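Local atomic coordinates of acyl-coenzyme A oxidase 3 (Yarrowia lipolytica, PDB entry 5YS9), a protein that oxidises acyl-CoA thioesters to (2E)-enoyl-CoA with molecular oxygen, releasing hydrogen peroxide, as an FAD-dependent enzyme of peroxisomal fatty acid beta-oxidation. Residues P357-T362 with G632-F637; I583-L588 with K624-Q629. All blocks are in the same frame, centred on the assembly; numbering follows the deposited sequence.

Contact 1: residues P357-T362 with G632-F637; sequences PLLAFT and GYTDAF
Thr634, which meets Leu359 through its methyl alone, turns its hydroxyl OG1 back onto its own helix, where Val630 O holds it and Ala631 O adds a weak bond. That rotation (chi1 48°) sets Thr634 CG2 anti to the carbonyl carbon, 4.2 Å from Leu359 CD1. A threonine suits the place because its polar branch is satisfied locally while the other serves the apolar contact. Leu359, CG anti to its backbone N (chi1 170°), reaches across and divides its fork: CD2 lies 3.7 Å from Tyr633 CB, at the root of the phenol, and CD1 lies 4.0 Å from Phe637 CZ. With an alanine here both methyls are gone, which would probably open a gap beside Tyr633 CB, Thr634 CG2 and the end of the Phe637 ring. Thr362 OG1 also approaches that end, 4.0 Å from Phe637 CZ. Tyr633 O lies 3.9 Å above one face of the Phe637 ring, offset toward its rim, and is hydrogen-bonded by Tyr363 OH. The Tyr633 hydroxyl leads away to Tyr581 O. Helix 349-385 thus meets the short helix 630-635 and the residues that follow it in a buried, mainly apolar contact without a hydrogen bond across it.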
ATOM      1  N   PRO A 357      -8.314  -5.628 -15.625  1.00 33.75           N
ATOM      2  CA  PRO A 357      -9.498  -5.357 -14.803  1.00 34.41           C
ATOM      3  C   PRO A 357      -9.427  -3.994 -14.127  1.00 39.06           C
ATOM      4  O   PRO A 357     -10.452  -3.309 -13.989  1.00 38.87           O
ATOM      5  CB  PRO A 357      -9.480  -6.478 -13.773  1.00 33.83           C
ATOM      6  CG  PRO A 357      -8.775  -7.592 -14.449  1.00 33.97           C
ATOM      7  CD  PRO A 357      -7.701  -6.919 -15.261  1.00 34.81           C
ATOM      8  N   LEU A 358      -8.205  -3.588 -13.782  1.00 37.19           N
ATOM      9  CA  LEU A 358      -7.979  -2.343 -13.101  1.00 35.11           C
ATOM     10  C   LEU A 358      -8.108  -1.198 -14.088  1.00 35.28           C
ATOM     11  O   LEU A 358      -8.565  -0.128 -13.722  1.00 36.13           O
ATOM     12  CB  LEU A 358      -6.618  -2.355 -12.396  1.00 36.63           C
ATOM     13  CG  LEU A 358      -6.408  -3.529 -11.393  1.00 37.06           C
ATOM     14  CD1 LEU A 358      -5.050  -3.545 -10.721  1.00 35.15           C
ATOM     15  CD2 LEU A 358      -7.461  -3.468 -10.322  1.00 37.84           C
ATOM     16  N   LEU A 359      -7.699  -1.428 -15.333  1.00 35.82           N
ATOM     17  CA  LEU A 359      -7.982  -0.508 -16.433  1.00 34.44           C
ATOM     18  C   LEU A 359      -9.491  -0.391 -16.578  1.00 31.22           C
ATOM     19  O   LEU A 359      -9.993   0.680 -16.758  1.00 28.64           O
ATOM     20  CB  LEU A 359      -7.342  -0.980 -17.757  1.00 32.92           C
ATOM     21  CG  LEU A 359      -7.792  -0.211 -19.012  1.00 36.90           C
ATOM     22  CD1 LEU A 359      -7.172   1.174 -19.028  1.00 38.29           C
ATOM     23  CD2 LEU A 359      -7.550  -0.940 -20.350  1.00 37.97           C
ATOM     24  N   ALA A 360     -10.194  -1.501 -16.508  1.00 34.82           N
ATOM     25  CA  ALA A 360     -11.637  -1.471 -16.545  1.00 38.34           C
ATOM     26  C   ALA A 360     -12.193  -0.743 -15.332  1.00 34.69           C
ATOM     27  O   ALA A 360     -13.100   0.048 -15.448  1.00 33.52           O
ATOM     28  CB  ALA A 360     -12.176  -2.879 -16.633  1.00 41.66           C
ATOM     29  N   PHE A 361     -11.606  -0.994 -14.176  1.00 33.66           N
ATOM     30  CA  PHE A 361     -12.030  -0.378 -12.940  1.00 30.03           C
ATOM     31  C   PHE A 361     -11.875   1.128 -12.992  1.00 28.39           C
ATOM     32  O   PHE A 361     -12.711   1.845 -12.495  1.00 27.83           O
ATOM     33  CB  PHE A 361     -11.198  -0.933 -11.793  1.00 29.65           C
ATOM     34  CG  PHE A 361     -11.940  -1.066 -10.509  1.00 29.14           C
ATOM     35  CD1 PHE A 361     -12.741  -0.056 -10.050  1.00 29.92           C
ATOM     36  CD2 PHE A 361     -11.816  -2.203  -9.753  1.00 30.92           C
ATOM     37  CE1 PHE A 361     -13.411  -0.178  -8.868  1.00 31.61           C
ATOM     38  CE2 PHE A 361     -12.476  -2.333  -8.567  1.00 28.18           C
ATOM     39  CZ  PHE A 361     -13.281  -1.325  -8.128  1.00 32.80           C
ATOM     40  N   THR A 362     -10.784   1.609 -13.559  1.00 32.77           N
ATOM     41  CA  THR A 362     -10.576   3.045 -13.637  1.00 32.66           C
ATOM     42  C   THR A 362     -11.599   3.759 -14.508  1.00 32.02           C
ATOM     43  O   THR A 362     -12.077   4.798 -14.137  1.00 30.67           O
ATOM     44  CB  THR A 362      -9.097   3.476 -13.843  1.00 34.15           C
ATOM     45  OG1 THR A 362      -8.999   4.471 -14.857  1.00 35.72           O
ATOM     46  CG2 THR A 362      -8.219   2.313 -14.160  1.00 33.24           C
ATOM     47  N   GLY A 632      -5.252   1.784 -27.369  1.00 36.13           N
ATOM     48  CA  GLY A 632      -6.372   2.688 -27.516  1.00 32.97           C
ATOM     49  C   GLY A 632      -7.055   3.108 -26.231  1.00 34.44           C
ATOM     50  O   GLY A 632      -7.304   4.275 -26.014  1.00 34.48           O
ATOM     51  N   TYR A 633      -7.318   2.159 -25.350  1.00 38.14           N
ATOM     52  CA  TYR A 633      -7.933   2.485 -24.078  1.00 40.71           C
ATOM     53  C   TYR A 633      -7.073   3.471 -23.244  1.00 40.16           C
ATOM     54  O   TYR A 633      -7.616   4.373 -22.601  1.00 39.22           O
ATOM     55  CB  TYR A 633      -8.138   1.221 -23.269  1.00 40.07           C
ATOM     56  CG  TYR A 633      -9.168   0.236 -23.784  1.00 40.58           C
ATOM     57  CD1 TYR A 633     -10.501   0.599 -23.904  1.00 43.99           C
ATOM     58  CD2 TYR A 633      -8.823  -1.086 -24.056  1.00 39.98           C
ATOM     59  CE1 TYR A 633     -11.471  -0.312 -24.316  1.00 40.55           C
ATOM     60  CE2 TYR A 633      -9.774  -1.996 -24.454  1.00 42.92           C
ATOM     61  CZ  TYR A 633     -11.100  -1.588 -24.592  1.00 40.32           C
ATOM     62  OH  TYR A 633     -12.050  -2.471 -24.982  1.00 34.87           O
ATOM     63  N   THR A 634      -5.747   3.282 -23.260  1.00 39.48           N
ATOM     64  CA  THR A 634      -4.812   4.081 -22.433  1.00 38.72           C
ATOM     65  C   THR A 634      -4.485   5.420 -23.071  1.00 37.21           C
ATOM     66  O   THR A 634      -4.416   6.438 -22.367  1.00 37.38           O
ATOM     67  CB  THR A 634      -3.524   3.325 -22.146  1.00 35.71           C
ATOM     68  OG1 THR A 634      -3.043   2.772 -23.366  1.00 36.81           O
ATOM     69  CG2 THR A 634      -3.792   2.210 -21.223  1.00 37.42           C
ATOM     70  N   ASP A 635      -4.315   5.430 -24.394  1.00 35.19           N
ATOM     71  CA  ASP A 635      -4.128   6.698 -25.123  1.00 35.48           C
ATOM     72  C   ASP A 635      -5.355   7.551 -25.054  1.00 35.21           C
ATOM     73  O   ASP A 635      -5.202   8.770 -25.156  1.00 30.58           O
ATOM     74  CB  ASP A 635      -3.778   6.506 -26.601  1.00 36.58           C
ATOM     75  CG  ASP A 635      -2.337   6.057 -26.821  1.00 37.51           C
ATOM     76  OD1 ASP A 635      -1.465   6.151 -25.906  1.00 34.95           O
ATOM     77  OD2 ASP A 635      -2.077   5.606 -27.944  1.00 38.87           O
ATOM     78  N   ALA A 636      -6.544   6.930 -24.879  1.00 33.29           N
ATOM     79  CA  ALA A 636      -7.802   7.689 -24.699  1.00 35.09           C
ATOM     80  C   ALA A 636      -7.836   8.689 -23.525  1.00 38.95           C
ATOM     81  O   ALA A 636      -8.591   9.709 -23.597  1.00 38.22           O
ATOM     82  CB  ALA A 636      -8.995   6.763 -24.615  1.00 33.39           C
ATOM     83  N   PHE A 637      -7.023   8.440 -22.482  1.00 37.01           N
ATOM     84  CA  PHE A 637      -6.918   9.390 -21.352  1.00 33.98           C
ATOM     85  C   PHE A 637      -6.285  10.728 -21.754  1.00 35.98           C
ATOM     86  O   PHE A 637      -6.490  11.717 -21.085  1.00 43.83           O
ATOM     87  CB  PHE A 637      -6.105   8.823 -20.227  1.00 32.82           C
ATOM     88  CG  PHE A 637      -6.611   7.521 -19.675  1.00 33.87           C
ATOM     89  CD1 PHE A 637      -7.902   7.406 -19.156  1.00 36.20           C
ATOM     90  CD2 PHE A 637      -5.754   6.424 -19.570  1.00 33.33           C
ATOM     91  CE1 PHE A 637      -8.332   6.185 -18.598  1.00 39.43           C
ATOM     92  CE2 PHE A 637      -6.171   5.215 -18.999  1.00 34.77           C
ATOM     93  CZ  PHE A 637      -7.464   5.087 -18.527  1.00 34.98           C
TER

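Contact 2: residues I583-L588 with K624-Q629; sequences INLANL and KEVRDQ
Val626 points its two methyls at helix 583-588 like a short fork, and the side chains there are arranged around it. Val626 CG1 lies 4.0 Å from Leu585 CD2, the two side chains crossing at about a right angle. Val626 CG2 is 4.0 Å from Leu588 CD2, in a more slanting approach, and also rests 3.9 Å from the backbone oxygen Asn584 O. Leu588 reaches the valine because its CG stands anti to the backbone N (chi1 -178°). A beta-branched residue suits this place: it is short, and its methyls diverge close to the backbone, so one residue packs against two leucines a helical turn apart where the axes come within 9.5 Å. The helices run roughly antiparallel, at 136° between their N-to-C directions.

Toward the outer side the contact changes character. Asn584 starts toward helix 609-628, and its OD1 meets the aliphatic base of Glu625, 3.9 Å from Glu625 CB. The chain of Glu625 is bent at chi2, and its carboxylate plane stands nearly perpendicular to the amide plane, with no hydrogen bond between them. Both residues are partly exposed, a place where polar ends are easily accommodated. Farther along, Gln629 NE2 donates to Asp628 OD2 over 3.1 Å, reaching it from above the carboxylate plane, and the same amide bonds Lys33 O and Lys35 N. This ties the N-cap residue of helix 630-635 to the N-terminal region. Leu588 also lies against Tyr622, and Leu585 against Phe566 of helix 547-573, so the valine contact belongs to a wider helical core. No hydrogen bond joins the two segments: the contact is mainly apolar packing, and the amide of Gln629 beside it makes its bonds with Asp628, Lys33 and Lys35.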
ATOM      1  N   ILE A 583     -18.176  -2.132 -23.864  1.00 36.97           N
ATOM      2  CA  ILE A 583     -18.904  -3.275 -23.294  1.00 38.33           C
ATOM      3  C   ILE A 583     -17.912  -4.356 -22.905  1.00 40.24           C
ATOM      4  O   ILE A 583     -18.073  -4.992 -21.855  1.00 39.63           O
ATOM      5  CB  ILE A 583     -20.017  -3.830 -24.247  1.00 39.94           C
ATOM      6  CG1 ILE A 583     -21.252  -2.929 -24.161  1.00 44.05           C
ATOM      7  CG2 ILE A 583     -20.497  -5.223 -23.848  1.00 37.01           C
ATOM      8  CD1 ILE A 583     -22.071  -2.953 -25.436  1.00 47.67           C
ATOM      9  N   ASN A 584     -16.917  -4.562 -23.772  1.00 40.90           N
ATOM     10  CA  ASN A 584     -15.813  -5.472 -23.524  1.00 44.14           C
ATOM     11  C   ASN A 584     -15.121  -5.105 -22.215  1.00 39.78           C
ATOM     12  O   ASN A 584     -14.878  -5.962 -21.409  1.00 40.12           O
ATOM     13  CB  ASN A 584     -14.779  -5.420 -24.685  1.00 45.02           C
ATOM     14  CG  ASN A 584     -15.117  -6.328 -25.871  1.00 45.83           C
ATOM     15  OD1 ASN A 584     -14.504  -6.170 -26.912  1.00 45.85           O
ATOM     16  ND2 ASN A 584     -16.041  -7.282 -25.719  1.00 40.50           N
ATOM     17  N   LEU A 585     -14.792  -3.832 -22.030  1.00 39.13           N
ATOM     18  CA  LEU A 585     -14.256  -3.348 -20.751  1.00 42.26           C
ATOM     19  C   LEU A 585     -15.206  -3.644 -19.610  1.00 41.43           C
ATOM     20  O   LEU A 585     -14.784  -4.213 -18.597  1.00 36.44           O
ATOM     21  CB  LEU A 585     -14.015  -1.828 -20.748  1.00 40.77           C
ATOM     22  CG  LEU A 585     -12.609  -1.281 -20.963  1.00 46.64           C
ATOM     23  CD1 LEU A 585     -12.583   0.187 -20.531  1.00 51.99           C
ATOM     24  CD2 LEU A 585     -11.546  -2.076 -20.205  1.00 50.15           C
ATOM     25  N   ALA A 586     -16.473  -3.229 -19.794  1.00 40.58           N
ATOM     26  CA  ALA A 586     -17.522  -3.356 -18.755  1.00 40.04           C
ATOM     27  C   ALA A 586     -17.741  -4.815 -18.336  1.00 37.13           C
ATOM     28  O   ALA A 586     -17.776  -5.140 -17.146  1.00 34.65           O
ATOM     29  CB  ALA A 586     -18.825  -2.725 -19.221  1.00 38.68           C
ATOM     30  N   ASN A 587     -17.813  -5.698 -19.319  1.00 37.74           N
ATOM     31  CA  ASN A 587     -17.956  -7.144 -19.034  1.00 38.76           C
ATOM     32  C   ASN A 587     -16.810  -7.699 -18.265  1.00 34.74           C
ATOM     33  O   ASN A 587     -17.036  -8.504 -17.374  1.00 34.01           O
ATOM     34  CB  ASN A 587     -18.158  -7.963 -20.310  1.00 40.14           C
ATOM     35  CG  ASN A 587     -19.562  -7.826 -20.872  1.00 38.20           C
ATOM     36  OD1 ASN A 587     -20.351  -6.964 -20.458  1.00 38.27           O
ATOM     37  ND2 ASN A 587     -19.886  -8.697 -21.792  1.00 36.87           N
ATOM     38  N   LEU A 588     -15.590  -7.251 -18.587  1.00 36.57           N
ATOM     39  CA  LEU A 588     -14.378  -7.681 -17.851  1.00 34.92           C
ATOM     40  C   LEU A 588     -14.482  -7.196 -16.423  1.00 35.89           C
ATOM     41  O   LEU A 588     -14.376  -7.989 -15.493  1.00 33.99           O
ATOM     42  CB  LEU A 588     -13.095  -7.173 -18.513  1.00 33.17           C
ATOM     43  CG  LEU A 588     -11.754  -7.587 -17.887  1.00 33.77           C
ATOM     44  CD1 LEU A 588     -11.619  -9.110 -17.596  1.00 33.18           C
ATOM     45  CD2 LEU A 588     -10.627  -7.107 -18.781  1.00 32.05           C
ATOM     46  N   LYS A 624      -8.344 -11.129 -23.127  1.00 42.11           N
ATOM     47  CA  LYS A 624      -7.707 -11.149 -24.445  1.00 39.94           C
ATOM     48  C   LYS A 624      -8.335 -10.112 -25.370  1.00 36.45           C
ATOM     49  O   LYS A 624      -7.612  -9.506 -26.145  1.00 37.18           O
ATOM     50  CB  LYS A 624      -7.744 -12.516 -25.098  1.00 42.78           C
ATOM     51  CG  LYS A 624      -7.029 -13.642 -24.354  1.00 47.55           C
ATOM     52  CD  LYS A 624      -7.117 -14.960 -25.147  1.00 51.32           C
ATOM     53  CE  LYS A 624      -7.499 -16.183 -24.304  1.00 57.74           C
ATOM     54  NZ  LYS A 624      -6.347 -16.808 -23.580  1.00 60.73           N
ATOM     55  N   GLU A 625      -9.631  -9.859 -25.258  1.00 33.86           N
ATOM     56  CA  GLU A 625     -10.301  -8.849 -26.127  1.00 38.48           C
ATOM     57  C   GLU A 625      -9.897  -7.414 -25.802  1.00 35.98           C
ATOM     58  O   GLU A 625      -9.780  -6.555 -26.694  1.00 34.62           O
ATOM     59  CB  GLU A 625     -11.845  -8.958 -26.058  1.00 42.01           C
ATOM     60  CG  GLU A 625     -12.410 -10.255 -26.635  1.00 48.29           C
ATOM     61  CD  GLU A 625     -11.978 -10.501 -28.081  1.00 53.97           C
ATOM     62  OE1 GLU A 625     -12.524  -9.833 -28.982  1.00 62.39           O
ATOM     63  OE2 GLU A 625     -11.085 -11.352 -28.314  1.00 59.68           O
ATOM     64  N   VAL A 626      -9.703  -7.173 -24.514  1.00 33.80           N
ATOM     65  CA  VAL A 626      -9.277  -5.900 -24.007  1.00 34.51           C
ATOM     66  C   VAL A 626      -7.787  -5.686 -24.315  1.00 38.17           C
ATOM     67  O   VAL A 626      -7.400  -4.618 -24.839  1.00 43.44           O
ATOM     68  CB  VAL A 626      -9.661  -5.771 -22.525  1.00 33.62           C
ATOM     69  CG1 VAL A 626      -8.957  -4.617 -21.845  1.00 35.91           C
ATOM     70  CG2 VAL A 626     -11.169  -5.582 -22.440  1.00 33.05           C
ATOM     71  N   ARG A 627      -6.975  -6.709 -24.069  1.00 36.32           N
ATOM     72  CA  ARG A 627      -5.568  -6.649 -24.387  1.00 37.46           C
ATOM     73  C   ARG A 627      -5.231  -6.231 -25.804  1.00 40.74           C
ATOM     74  O   ARG A 627      -4.254  -5.521 -26.013  1.00 45.07           O
ATOM     75  CB  ARG A 627      -4.917  -7.984 -24.115  1.00 36.75           C
ATOM     76  CG  ARG A 627      -3.426  -7.981 -24.426  1.00 36.65           C
ATOM     77  CD  ARG A 627      -3.144  -8.587 -25.784  1.00 33.19           C
ATOM     78  NE  ARG A 627      -1.747  -8.579 -26.147  1.00 33.42           N
ATOM     79  CZ  ARG A 627      -1.110  -7.519 -26.642  1.00 37.92           C
ATOM     80  NH1 ARG A 627       0.160  -7.635 -26.986  1.00 33.54           N
ATOM     81  NH2 ARG A 627      -1.731  -6.338 -26.799  1.00 38.83           N
ATOM     82  N   ASP A 628      -6.026  -6.653 -26.771  1.00 40.34           N
ATOM     83  CA  ASP A 628      -5.761  -6.342 -28.161  1.00 38.85           C
ATOM     84  C   ASP A 628      -5.806  -4.846 -28.398  1.00 40.46           C
ATOM     85  O   ASP A 628      -5.050  -4.316 -29.182  1.00 41.83           O
ATOM     86  CB  ASP A 628      -6.754  -7.054 -29.067  1.00 39.62           C
ATOM     87  CG  ASP A 628      -6.380  -6.965 -30.520  1.00 42.20           C
ATOM     88  OD1 ASP A 628      -5.353  -7.532 -30.898  1.00 52.27           O
ATOM     89  OD2 ASP A 628      -7.106  -6.330 -31.291  1.00 37.84           O
ATOM     90  N   GLN A 629      -6.720  -4.178 -27.719  1.00 39.96           N
ATOM     91  CA  GLN A 629      -6.968  -2.766 -27.912  1.00 38.79           C
ATOM     92  C   GLN A 629      -6.343  -1.883 -26.847  1.00 38.98           C
ATOM     93  O   GLN A 629      -6.717  -0.741 -26.704  1.00 39.63           O
ATOM     94  CB  GLN A 629      -8.470  -2.494 -27.988  1.00 42.60           C
ATOM     95  CG  GLN A 629      -9.186  -3.166 -29.143  1.00 39.39           C
ATOM     96  CD  GLN A 629      -8.807  -2.602 -30.487  1.00 39.62           C
ATOM     97  OE1 GLN A 629      -9.035  -1.444 -30.775  1.00 39.77           O
ATOM     98  NE2 GLN A 629      -8.230  -3.427 -31.314  1.00 36.72           N
TER

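Contact 1 is buried throughout, whereas contact 2 passes from a buried valine and leucine cluster to a partly exposed polar margin at Asn584 and Glu625. Contact 1 joins helix 349-385 of the C-alpha1 region to the C-terminal region; contact 2 stays within the latter and is nested inside the loop that contact 1 closes. Neither is bridged by a hydrogen bond, but in contact 1 a leucine packs against two aromatic side chains, whereas in contact 2 a valine packs against two leucines. Their centres lie about 10 Å apart, and direct touches make the packing continuous: Tyr633 CE1 is 3.7 Å from Leu585 CG, and Ala360 CB is 3.5 Å from Leu585 O. Helices 609-628 and 630-635 are also successive in the chain.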